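Local coordinates for protein transcriptional activator TenA-1 (Sulfolobus solfataricus P2, PDB 2QZC) that is a putative TenA-like thiaminase, probably acting in thiamin metabolism, at residues D180-S183 / D187-N190; S142-Y147 / K157-F162. One frame throughout, in Å; residues are numbered along the deposited sequence.

Interaction 1 of 2, residues D180-S183 / D187-N190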
ATOM      1  N   ASP A 180      14.741  12.008   2.694  1.00 18.53           N
ATOM      2  CA  ASP A 180      15.929  12.417   3.498  1.00 22.14           C
ATOM      3  C   ASP A 180      16.829  11.250   3.946  1.00 23.64           C
ATOM      4  O   ASP A 180      18.009  11.490   4.282  1.00 23.89           O
ATOM      5  CB  ASP A 180      15.494  13.294   4.671  1.00 25.79           C
ATOM      6  CG  ASP A 180      15.030  14.684   4.231  1.00 29.97           C
ATOM      7  OD1 ASP A 180      15.405  15.176   3.139  1.00 37.35           O
ATOM      8  OD2 ASP A 180      14.268  15.288   5.019  1.00 43.71           O
ATOM      9  N   GLU A 181      16.303  10.012   3.926  1.00 20.95           N
ATOM     10  CA  GLU A 181      17.067   8.793   4.270  0.50 23.94           C
ATOM     11  C   GLU A 181      17.938   8.283   3.134  1.00 20.29           C
ATOM     12  O   GLU A 181      18.787   7.394   3.347  1.00 22.44           O
ATOM     13  CB  GLU A 181      16.157   7.622   4.708  0.50 24.65           C
ATOM     14  CG  GLU A 181      15.722   7.636   6.154  0.50 32.63           C
ATOM     15  CD  GLU A 181      15.296   6.254   6.669  0.50 31.33           C
ATOM     16  OE1 GLU A 181      16.060   5.265   6.527  0.50 40.80           O
ATOM     17  OE2 GLU A 181      14.213   6.168   7.259  0.50 44.27           O
ATOM     18  N   VAL A 182      17.754   8.817   1.925  1.00 18.39           N
ATOM     19  CA  VAL A 182      18.480   8.361   0.759  1.00 16.97           C
ATOM     20  C   VAL A 182      19.814   9.096   0.609  1.00 16.95           C
ATOM     21  O   VAL A 182      19.861  10.311   0.782  1.00 18.90           O
ATOM     22  CB  VAL A 182      17.633   8.554  -0.563  1.00 18.85           C
ATOM     23  CG1 VAL A 182      18.359   8.020  -1.788  1.00 17.55           C
ATOM     24  CG2 VAL A 182      16.270   7.840  -0.419  1.00 20.08           C
ATOM     25  N   SER A 183      20.879   8.330   0.348  1.00 18.35           N
ATOM     26  CA  SER A 183      22.189   8.882   0.039  1.00 17.43           C
ATOM     27  C   SER A 183      22.186   9.119  -1.474  1.00 17.60           C
ATOM     28  O   SER A 183      22.310   8.181  -2.261  1.00 19.25           O
ATOM     29  CB  SER A 183      23.274   7.947   0.532  1.00 18.30           C
ATOM     30  OG  SER A 183      24.547   8.577   0.360  1.00 20.66           O
ATOM     31  N   ASP A 187      23.737   8.471 -10.170  1.00 16.88           N
ATOM     32  CA  ASP A 187      22.781   7.532 -10.797  1.00 17.59           C
ATOM     33  C   ASP A 187      21.379   7.871 -10.366  1.00 17.34           C
ATOM     34  O   ASP A 187      20.466   7.844 -11.195  1.00 17.21           O
ATOM     35  CB  ASP A 187      23.092   6.077 -10.462  1.00 19.45           C
ATOM     36  CG  ASP A 187      24.309   5.528 -11.216  1.00 25.33           C
ATOM     37  OD1 ASP A 187      24.752   6.109 -12.245  1.00 26.14           O
ATOM     38  OD2 ASP A 187      24.784   4.460 -10.762  1.00 34.08           O
ATOM     39  N   LEU A 188      21.166   8.223  -9.103  1.00 16.77           N
ATOM     40  CA  LEU A 188      19.843   8.604  -8.638  1.00 15.05           C
ATOM     41  C   LEU A 188      19.416   9.932  -9.215  1.00 16.58           C
ATOM     42  O   LEU A 188      18.270  10.107  -9.641  1.00 15.93           O
ATOM     43  CB  LEU A 188      19.745   8.620  -7.109  1.00 16.66           C
ATOM     44  CG  LEU A 188      19.827   7.256  -6.438  1.00 16.84           C
ATOM     45  CD1 LEU A 188      20.041   7.345  -4.903  1.00 18.55           C
ATOM     46  CD2 LEU A 188      18.549   6.457  -6.654  1.00 20.87           C
ATOM     47  N   LEU A 189      20.332  10.892  -9.310  1.00 15.16           N
ATOM     48  CA  LEU A 189      20.021  12.150  -9.960  1.00 14.65           C
ATOM     49  C   LEU A 189      19.568  11.919 -11.410  1.00 15.72           C
ATOM     50  O   LEU A 189      18.637  12.586 -11.890  1.00 15.79           O
ATOM     51  CB  LEU A 189      21.232  13.104  -9.920  1.00 16.78           C
ATOM     52  CG  LEU A 189      21.123  14.403 -10.705  1.00 15.89           C
ATOM     53  CD1 LEU A 189      19.917  15.240 -10.267  1.00 18.37           C
ATOM     54  CD2 LEU A 189      22.466  15.184 -10.569  1.00 18.80           C
ATOM     55  N   ASN A 190      20.210  10.987 -12.105  1.00 16.37           N
ATOM     56  CA  ASN A 190      19.857  10.690 -13.496  1.00 15.22           C
ATOM     57  C   ASN A 190      18.448  10.117 -13.637  1.00 14.09           C
ATOM     58  O   ASN A 190      17.754  10.445 -14.607  1.00 16.01           O
ATOM     59  CB  ASN A 190      20.919   9.808 -14.134  1.00 15.39           C
ATOM     60  CG  ASN A 190      22.196  10.590 -14.449  1.00 19.16           C
ATOM     61  OD1 ASN A 190      22.169  11.818 -14.559  1.00 22.30           O
ATOM     62  ND2 ASN A 190      23.298   9.861 -14.642  1.00 20.84           N
TER

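Interaction 2 of 2, residues S142-Y147 / K157-F162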
ATOM      1  N   SER A 142       2.922  19.977  -6.216  1.00 15.53           N
ATOM      2  CA  SER A 142       2.710  20.862  -5.050  1.00 16.78           C
ATOM      3  C   SER A 142       2.999  22.319  -5.443  1.00 17.70           C
ATOM      4  O   SER A 142       2.192  23.234  -5.158  1.00 18.80           O
ATOM      5  CB  SER A 142       3.605  20.428  -3.896  1.00 18.51           C
ATOM      6  OG  SER A 142       3.267  21.164  -2.723  1.00 21.21           O
ATOM      7  N   ILE A 143       4.119  22.528  -6.151  1.00 17.34           N
ATOM      8  CA  ILE A 143       4.577  23.846  -6.632  0.50 17.96           C
ATOM      9  C   ILE A 143       3.595  24.417  -7.649  1.00 17.40           C
ATOM     10  O   ILE A 143       3.230  25.606  -7.632  1.00 19.74           O
ATOM     11  CB  ILE A 143       6.014  23.729  -7.266  0.50 18.86           C
ATOM     12  CG1 ILE A 143       7.030  23.552  -6.142  0.50 25.68           C
ATOM     13  CG2 ILE A 143       6.399  24.957  -8.131  0.50 19.60           C
ATOM     14  CD1 ILE A 143       8.409  23.276  -6.638  0.50 23.58           C
ATOM     15  N   VAL A 144       3.203  23.582  -8.582  1.00 17.10           N
ATOM     16  CA  VAL A 144       2.300  23.995  -9.638  1.00 17.56           C
ATOM     17  C   VAL A 144       0.929  24.357  -9.085  1.00 17.97           C
ATOM     18  O   VAL A 144       0.336  25.353  -9.510  1.00 18.17           O
ATOM     19  CB  VAL A 144       2.205  22.905 -10.732  1.00 17.12           C
ATOM     20  CG1 VAL A 144       1.081  23.202 -11.763  1.00 20.44           C
ATOM     21  CG2 VAL A 144       3.574  22.718 -11.415  1.00 17.57           C
ATOM     22  N   GLY A 145       0.426  23.565  -8.154  1.00 16.42           N
ATOM     23  CA  GLY A 145      -0.856  23.866  -7.525  1.00 17.57           C
ATOM     24  C   GLY A 145      -0.834  25.203  -6.810  1.00 17.94           C
ATOM     25  O   GLY A 145      -1.803  25.977  -6.932  1.00 18.49           O
ATOM     26  N   ASP A 146       0.257  25.527  -6.110  1.00 18.23           N
ATOM     27  CA  ASP A 146       0.372  26.845  -5.430  1.00 18.09           C
ATOM     28  C   ASP A 146       0.318  28.008  -6.421  1.00 19.05           C
ATOM     29  O   ASP A 146      -0.137  29.113  -6.059  1.00 22.21           O
ATOM     30  CB  ASP A 146       1.659  26.961  -4.631  1.00 19.13           C
ATOM     31  CG  ASP A 146       1.714  26.019  -3.452  1.00 19.33           C
ATOM     32  OD1 ASP A 146       0.680  25.457  -3.011  1.00 23.02           O
ATOM     33  OD2 ASP A 146       2.851  25.847  -2.960  1.00 25.68           O
ATOM     34  N   TYR A 147       0.788  27.794  -7.641  1.00 18.88           N
ATOM     35  CA  TYR A 147       0.779  28.808  -8.682  1.00 18.67           C
ATOM     36  C   TYR A 147      -0.585  28.948  -9.355  1.00 19.83           C
ATOM     37  O   TYR A 147      -1.161  30.047  -9.461  1.00 21.27           O
ATOM     38  CB  TYR A 147       1.852  28.495  -9.709  1.00 20.53           C
ATOM     39  CG  TYR A 147       1.964  29.476 -10.841  1.00 21.82           C
ATOM     40  CD1 TYR A 147       2.368  30.780 -10.625  1.00 25.80           C
ATOM     41  CD2 TYR A 147       1.702  29.080 -12.142  1.00 22.50           C
ATOM     42  CE1 TYR A 147       2.481  31.683 -11.715  1.00 26.05           C
ATOM     43  CE2 TYR A 147       1.813  29.947 -13.215  1.00 27.16           C
ATOM     44  CZ  TYR A 147       2.209  31.239 -13.005  1.00 26.42           C
ATOM     45  OH  TYR A 147       2.310  32.071 -14.114  1.00 31.93           O
ATOM     46  N   LYS A 157      -8.707  26.510 -11.149  1.00 18.02           N
ATOM     47  CA  LYS A 157      -8.633  26.772  -9.721  1.00 18.71           C
ATOM     48  C   LYS A 157      -9.061  25.517  -8.930  1.00 17.99           C
ATOM     49  O   LYS A 157      -8.452  25.161  -7.920  1.00 19.90           O
ATOM     50  CB  LYS A 157      -9.530  27.993  -9.363  1.00 19.99           C
ATOM     51  CG  LYS A 157      -9.462  28.416  -7.920  1.00 27.75           C
ATOM     52  CD  LYS A 157     -10.402  29.608  -7.589  1.00 26.47           C
ATOM     53  CE  LYS A 157      -9.987  30.880  -8.221  1.00 35.17           C
ATOM     54  NZ  LYS A 157      -8.656  31.407  -7.778  1.00 33.49           N
ATOM     55  N   THR A 158     -10.122  24.862  -9.388  1.00 17.94           N
ATOM     56  CA  THR A 158     -10.605  23.626  -8.732  1.00 17.46           C
ATOM     57  C   THR A 158      -9.544  22.525  -8.772  1.00 18.91           C
ATOM     58  O   THR A 158      -9.265  21.891  -7.746  1.00 19.84           O
ATOM     59  CB  THR A 158     -11.900  23.108  -9.373  1.00 20.42           C
ATOM     60  OG1 THR A 158     -12.940  24.098  -9.232  1.00 22.36           O
ATOM     61  CG2 THR A 158     -12.380  21.801  -8.707  1.00 21.82           C
ATOM     62  N   TRP A 159      -8.954  22.320  -9.950  1.00 18.46           N
ATOM     63  CA  TRP A 159      -7.878  21.325 -10.086  1.00 17.23           C
ATOM     64  C   TRP A 159      -6.739  21.650  -9.140  1.00 18.21           C
ATOM     65  O   TRP A 159      -6.266  20.775  -8.395  1.00 18.67           O
ATOM     66  CB  TRP A 159      -7.381  21.324 -11.534  1.00 17.01           C
ATOM     67  CG  TRP A 159      -6.167  20.441 -11.781  1.00 16.31           C
ATOM     68  CD1 TRP A 159      -6.165  19.104 -12.086  1.00 20.15           C
ATOM     69  CD2 TRP A 159      -4.814  20.861 -11.796  1.00 16.68           C
ATOM     70  NE1 TRP A 159      -4.889  18.664 -12.226  1.00 19.82           N
ATOM     71  CE2 TRP A 159      -4.026  19.701 -12.051  1.00 18.22           C
ATOM     72  CE3 TRP A 159      -4.166  22.071 -11.548  1.00 18.85           C
ATOM     73  CZ2 TRP A 159      -2.632  19.749 -12.114  1.00 21.86           C
ATOM     74  CZ3 TRP A 159      -2.798  22.117 -11.563  1.00 21.27           C
ATOM     75  CH2 TRP A 159      -2.029  20.953 -11.870  1.00 23.06           C
ATOM     76  N   ALA A 160      -6.295  22.909  -9.146  1.00 16.38           N
ATOM     77  CA  ALA A 160      -5.177  23.347  -8.318  1.00 17.26           C
ATOM     78  C   ALA A 160      -5.438  23.252  -6.828  1.00 18.39           C
ATOM     79  O   ALA A 160      -4.500  22.989  -6.056  1.00 19.23           O
ATOM     80  CB  ALA A 160      -4.721  24.773  -8.685  1.00 19.15           C
ATOM     81  N   SER A 161      -6.701  23.401  -6.415  1.00 19.22           N
ATOM     82  CA  SER A 161      -7.035  23.413  -4.983  1.00 20.53           C
ATOM     83  C   SER A 161      -6.662  22.117  -4.305  1.00 21.56           C
ATOM     84  O   SER A 161      -6.295  22.143  -3.128  1.00 23.54           O
ATOM     85  CB  SER A 161      -8.510  23.745  -4.758  1.00 21.73           C
ATOM     86  OG  SER A 161      -9.345  22.689  -5.198  1.00 25.30           O
ATOM     87  N   PHE A 162      -6.723  20.985  -5.025  1.00 21.39           N
ATOM     88  CA  PHE A 162      -6.274  19.740  -4.421  1.00 21.09           C
ATOM     89  C   PHE A 162      -4.762  19.767  -4.088  1.00 19.54           C
ATOM     90  O   PHE A 162      -4.344  19.458  -2.969  1.00 23.39           O
ATOM     91  CB  PHE A 162      -6.604  18.547  -5.274  1.00 22.27           C
ATOM     92  CG  PHE A 162      -6.007  17.280  -4.740  1.00 28.24           C
ATOM     93  CD1 PHE A 162      -6.299  16.857  -3.425  1.00 34.38           C
ATOM     94  CD2 PHE A 162      -5.094  16.550  -5.500  1.00 27.62           C
ATOM     95  CE1 PHE A 162      -5.702  15.701  -2.893  1.00 36.36           C
ATOM     96  CE2 PHE A 162      -4.521  15.386  -4.986  1.00 28.82           C
ATOM     97  CZ  PHE A 162      -4.825  14.965  -3.678  1.00 32.32           C
TER

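Interaction 1 of 2, residues D180-S183 / D187-N190
The carbonyl oxygen of Ser183 packs against a methyl of Leu188, with Ser183 O 3.6 Å from Leu188 CD1, while the backbone N of the same leucine bonds to Thr185 OG1 near the start of helix 186-208. No hydrogen bond links 180-183 to 187-190, and the two meet through one leucine methyl. That methyl has a second partner, for Val182 CG1 also lies 3.6 Å from Leu188 CD1, so a single branch rests at once on a carbonyl and on a valine methyl. Of the valine, the CG1 branch, anti to the backbone N (chi1 -177°), is the one that faces Leu188, with the two side chains crossing at a slant. Leu188 and Val182 both send their CB toward the partner segment, whereas Ser183 turns its CB away and contributes backbone alone. The two backbones stay well apart, Ser183 CA and Leu188 CA being 9.0 Å distant, and the surface buried between the segments is small, 82 Å². Val182 O bonds to Asn7 ND2, on helix 6-14, and Glu181 OE2 makes a salt bridge with Lys70 of helix 68-78. Beside the contact runs helix 127-148, where Val182 touches Asn128 and Leu131 and Leu188 touches Lys129, so that the turn between helices 166-179 and 186-208 packs on the beginning of that helix.

Interaction 2 of 2, residues S142-Y147 / K157-F162
The indole of Trp159 is met at its edge, in the ring plane, by Val144: the valine's CG1 branch lies 3.8 Å from Trp159 CH2 and 4.0 Å from Trp159 CZ3, against the six-membered part of the ring. The side chain of Trp159 leaves its helix with CG anti to the backbone N (chi1 174°), and it is the far rim of the indole that reaches over to the neighbouring helix. Elsewhere the same ring has aromatic partners, in an edge-to-face pairing with Phe41 and against Tyr163, with planes at about 55°. The second point of contact is backbone to methyl. Ala160 points its CB toward the facing helix and sets it 3.6 Å from Gly145 O, with Gly145 CA at 4.1 Å from that CB. Because Gly145 bears no side chain and Ala160 only a methyl, the helices approach very closely here, Gly145 CA lying 4.4 Å from Ala160 CA. Val144 also touches Ile28 and Val23, and Trp159 touches Met31 and Leu92, so helices 18-23, 26-32 and 85-95 also pack against the pair. Two polar side chains have partners elsewhere: Ser161 OG donates to Thr158 O at 2.7 Å within its own helix, and Asp146 forms a salt bridge with Lys169. No hydrogen bond joins the two segments, so helices 127-148 and 154-164 are held here by buried apolar contact and close fit, in keeping with the all-helical, heme oxygenase-like fold.

In the fold
The first of the helices concerned is 127-148, after eight earlier helices, and a short linker carries it into helix 154-164. Interaction 2 closes this turn, joining 142-147 to 157-162. Helix 166-179 follows, and interaction 1 then closes the connection after it, between 180-183 and the start of helix 186-208. The two contacts are thus in series, neither enclosing nor crossing the other, and their centres lie about 27 Å apart, with nearest atoms about 14 Å apart. Both contacts touch helix 127-148: interaction 2 has a segment on its later turns, while interaction 1 only rests side chains on its first turns, so the two closures sit toward its two ends.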